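Local coordinates for protein-tyrosine-phosphatase PTP1 (Arabidopsis thaliana, PDB 6KRW) that removes phosphate from phosphotyrosine in proteins, including the MAP kinase MPK6, and together with MKP1 represses salicylic acid and camalexin biosynthesis, at residues Ala92-Thr97 with Ile103-Ala108. Sequence-based numbering, arbitrary orientation.
Sequences ASLIKT and ISQFIA
The antiparallel beta hairpin at one end of the phosphatase sheet pairs Ser-93 with Ala-108 and Ile-95 with Phe-106, each by two backbone hydrogen bonds. The N-H...O angles of the Ile-95/Phe-106 bonds are nearly straight, 174° from Ile-95 N to Phe-106 O and 178° in return, whereas the bond from Ala-108 N to Ser-93 O is bent to 148°. Between them, Leu-94 and Ile-107 form a non-hydrogen-bonded pair, where CA of Ile-107 comes 3.3 Å from O of Ser-93 in a CA-H...O contact. On the face of Ile-95, two branches divide the work: CG1, set beside the backbone N, lies 3.8 Å from CB of Ala-108, while CG2 approaches CD1 of the Phe-106 ring at 4.2 Å. Cutting this side chain back to an alanine removes both branches and is likely to thin the packing on Ala-108, the Phe-106 ring and Phe-274. On the other face, Gln-105 OE1 is 3.6 Å from both CD1 of Leu-94 and CD of Lys-96; a water accepts from Lys-96 NZ and donates to OE1, each at 2.8 Å, while Glu-99 salt-bridges the same NZ. Past the strand pairing, a second water joins Thr-97 N to Ser-104 O, both at 2.9 Å. Backbone bonds tie Ala-92 and Leu-94 to Ile-76 and Asn-74, and strand 106-109 to strand 233-236; Ile-95 packs on Phe-274 of helix 267-277, Phe-106 meets His-251 of helix 242-259 edge-to-face, and the Ala-108 side chain lies about 8 Å from that of the nucleophile Cys-237.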
loop_
_atom_site.group_PDB
_atom_site.type_symbol
_atom_site.label_atom_id
_atom_site.label_comp_id
_atom_site.label_asym_id
_atom_site.label_seq_id
_atom_site.Cartn_x
_atom_site.Cartn_y
_atom_site.Cartn_z
ATOM N N ALA A 92 2.493 -1.701 -11.133
ATOM C CA ALA A 92 2.639 -0.793 -9.988
ATOM C C ALA A 92 1.982 0.529 -10.353
ATOM O O ALA A 92 2.152 0.972 -11.533
ATOM C CB ALA A 92 4.089 -0.574 -9.640
ATOM N N SER A 93 1.263 1.103 -9.418
ATOM C CA SER A 93 0.454 2.324 -9.621
ATOM C C SER A 93 0.823 3.381 -8.602
ATOM O O SER A 93 0.969 3.070 -7.404
ATOM C CB SER A 93 -1.003 1.980 -9.442
ATOM O OG SER A 93 -1.417 0.972 -10.323
ATOM N N LEU A 94 0.979 4.631 -9.004
ATOM C CA LEU A 94 1.087 5.769 -8.090
ATOM C C LEU A 94 -0.251 6.120 -7.481
ATOM O O LEU A 94 -1.210 6.434 -8.218
ATOM C CB LEU A 94 1.640 6.993 -8.796
ATOM C CG LEU A 94 1.911 8.171 -7.876
ATOM C CD1 LEU A 94 3.013 7.846 -6.881
ATOM C CD2 LEU A 94 2.245 9.402 -8.685
ATOM N N ILE A 95 -0.348 6.055 -6.157
ATOM C CA ILE A 95 -1.538 6.458 -5.402
ATOM C C ILE A 95 -1.201 7.746 -4.711
ATOM O O ILE A 95 -0.354 7.774 -3.813
ATOM C CB ILE A 95 -1.994 5.370 -4.410
ATOM C CG1 ILE A 95 -2.035 3.987 -5.038
ATOM C CG2 ILE A 95 -3.310 5.759 -3.772
ATOM C CD1 ILE A 95 -2.985 3.852 -6.200
ATOM N N LYS A 96 -1.839 8.837 -5.133
ATOM C CA LYS A 96 -1.506 10.185 -4.651
ATOM C C LYS A 96 -2.801 10.982 -4.592
ATOM O O LYS A 96 -3.450 11.127 -5.621
ATOM C CB LYS A 96 -0.437 10.831 -5.529
ATOM C CG LYS A 96 -0.010 12.224 -5.120
ATOM C CD LYS A 96 1.100 12.774 -5.988
ATOM C CE LYS A 96 1.583 14.119 -5.490
ATOM N NZ LYS A 96 2.657 14.683 -6.345
ATOM N N THR A 97 -3.138 11.526 -3.447
ATOM C CA THR A 97 -4.384 12.289 -3.252
ATOM C C THR A 97 -4.067 13.781 -3.142
ATOM O O THR A 97 -4.946 14.583 -3.364
ATOM C CB THR A 97 -5.119 11.808 -2.004
ATOM O OG1 THR A 97 -4.271 12.072 -0.875
ATOM C CG2 THR A 97 -5.459 10.342 -2.079
ATOM N N ILE A 103 1.477 14.489 3.677
ATOM C CA ILE A 103 0.623 13.377 3.176
ATOM C C ILE A 103 1.471 12.464 2.293
ATOM O O ILE A 103 2.002 12.935 1.278
ATOM C CB ILE A 103 -0.629 13.935 2.482
ATOM C CG1 ILE A 103 -1.382 14.870 3.433
ATOM C CG2 ILE A 103 -1.485 12.778 1.997
ATOM C CD1 ILE A 103 -2.464 15.653 2.800
ATOM N N SER A 104 1.628 11.200 2.710
ATOM C CA SER A 104 2.396 10.186 1.962
ATOM C C SER A 104 1.738 9.908 0.608
ATOM O O SER A 104 0.488 9.895 0.508
ATOM C CB SER A 104 2.498 8.889 2.705
ATOM O OG SER A 104 2.988 9.090 4.043
ATOM N N GLN A 105 2.585 9.590 -0.354
ATOM C CA GLN A 105 2.141 8.951 -1.595
ATOM C C GLN A 105 2.549 7.483 -1.521
ATOM O O GLN A 105 3.535 7.141 -0.782
ATOM C CB GLN A 105 2.701 9.683 -2.809
ATOM C CG GLN A 105 4.182 9.565 -3.013
ATOM C CD GLN A 105 4.701 10.457 -4.115
ATOM O OE1 GLN A 105 3.963 10.818 -5.060
ATOM N NE2 GLN A 105 5.987 10.787 -4.023
ATOM N N PHE A 106 1.817 6.653 -2.215
ATOM C CA PHE A 106 2.063 5.200 -2.234
ATOM C C PHE A 106 2.344 4.710 -3.632
ATOM O O PHE A 106 1.854 5.260 -4.629
ATOM C CB PHE A 106 0.891 4.407 -1.669
ATOM C CG PHE A 106 0.300 4.986 -0.421
ATOM C CD1 PHE A 106 -0.739 5.894 -0.469
ATOM C CD2 PHE A 106 0.766 4.597 0.832
ATOM C CE1 PHE A 106 -1.292 6.434 0.672
ATOM C CE2 PHE A 106 0.197 5.114 1.984
ATOM C CZ PHE A 106 -0.830 6.032 1.917
ATOM N N ILE A 107 3.078 3.630 -3.724
ATOM C CA ILE A 107 3.105 2.733 -4.886
ATOM C C ILE A 107 2.357 1.466 -4.535
ATOM O O ILE A 107 2.851 0.692 -3.674
ATOM C CB ILE A 107 4.508 2.488 -5.424
ATOM C CG1 ILE A 107 5.101 3.780 -5.987
ATOM C CG2 ILE A 107 4.494 1.393 -6.462
ATOM C CD1 ILE A 107 6.558 3.652 -6.363
ATOM N N ALA A 108 1.184 1.278 -5.104
ATOM C CA ALA A 108 0.392 0.048 -4.923
ATOM C C ALA A 108 0.835 -0.931 -5.977
ATOM O O ALA A 108 0.795 -0.594 -7.173
ATOM C CB ALA A 108 -1.080 0.330 -4.984
HETATM O O HOH W 1 4.590 12.752 -6.922
HETATM O O HOH W 2 -1.016 11.377 -1.483
#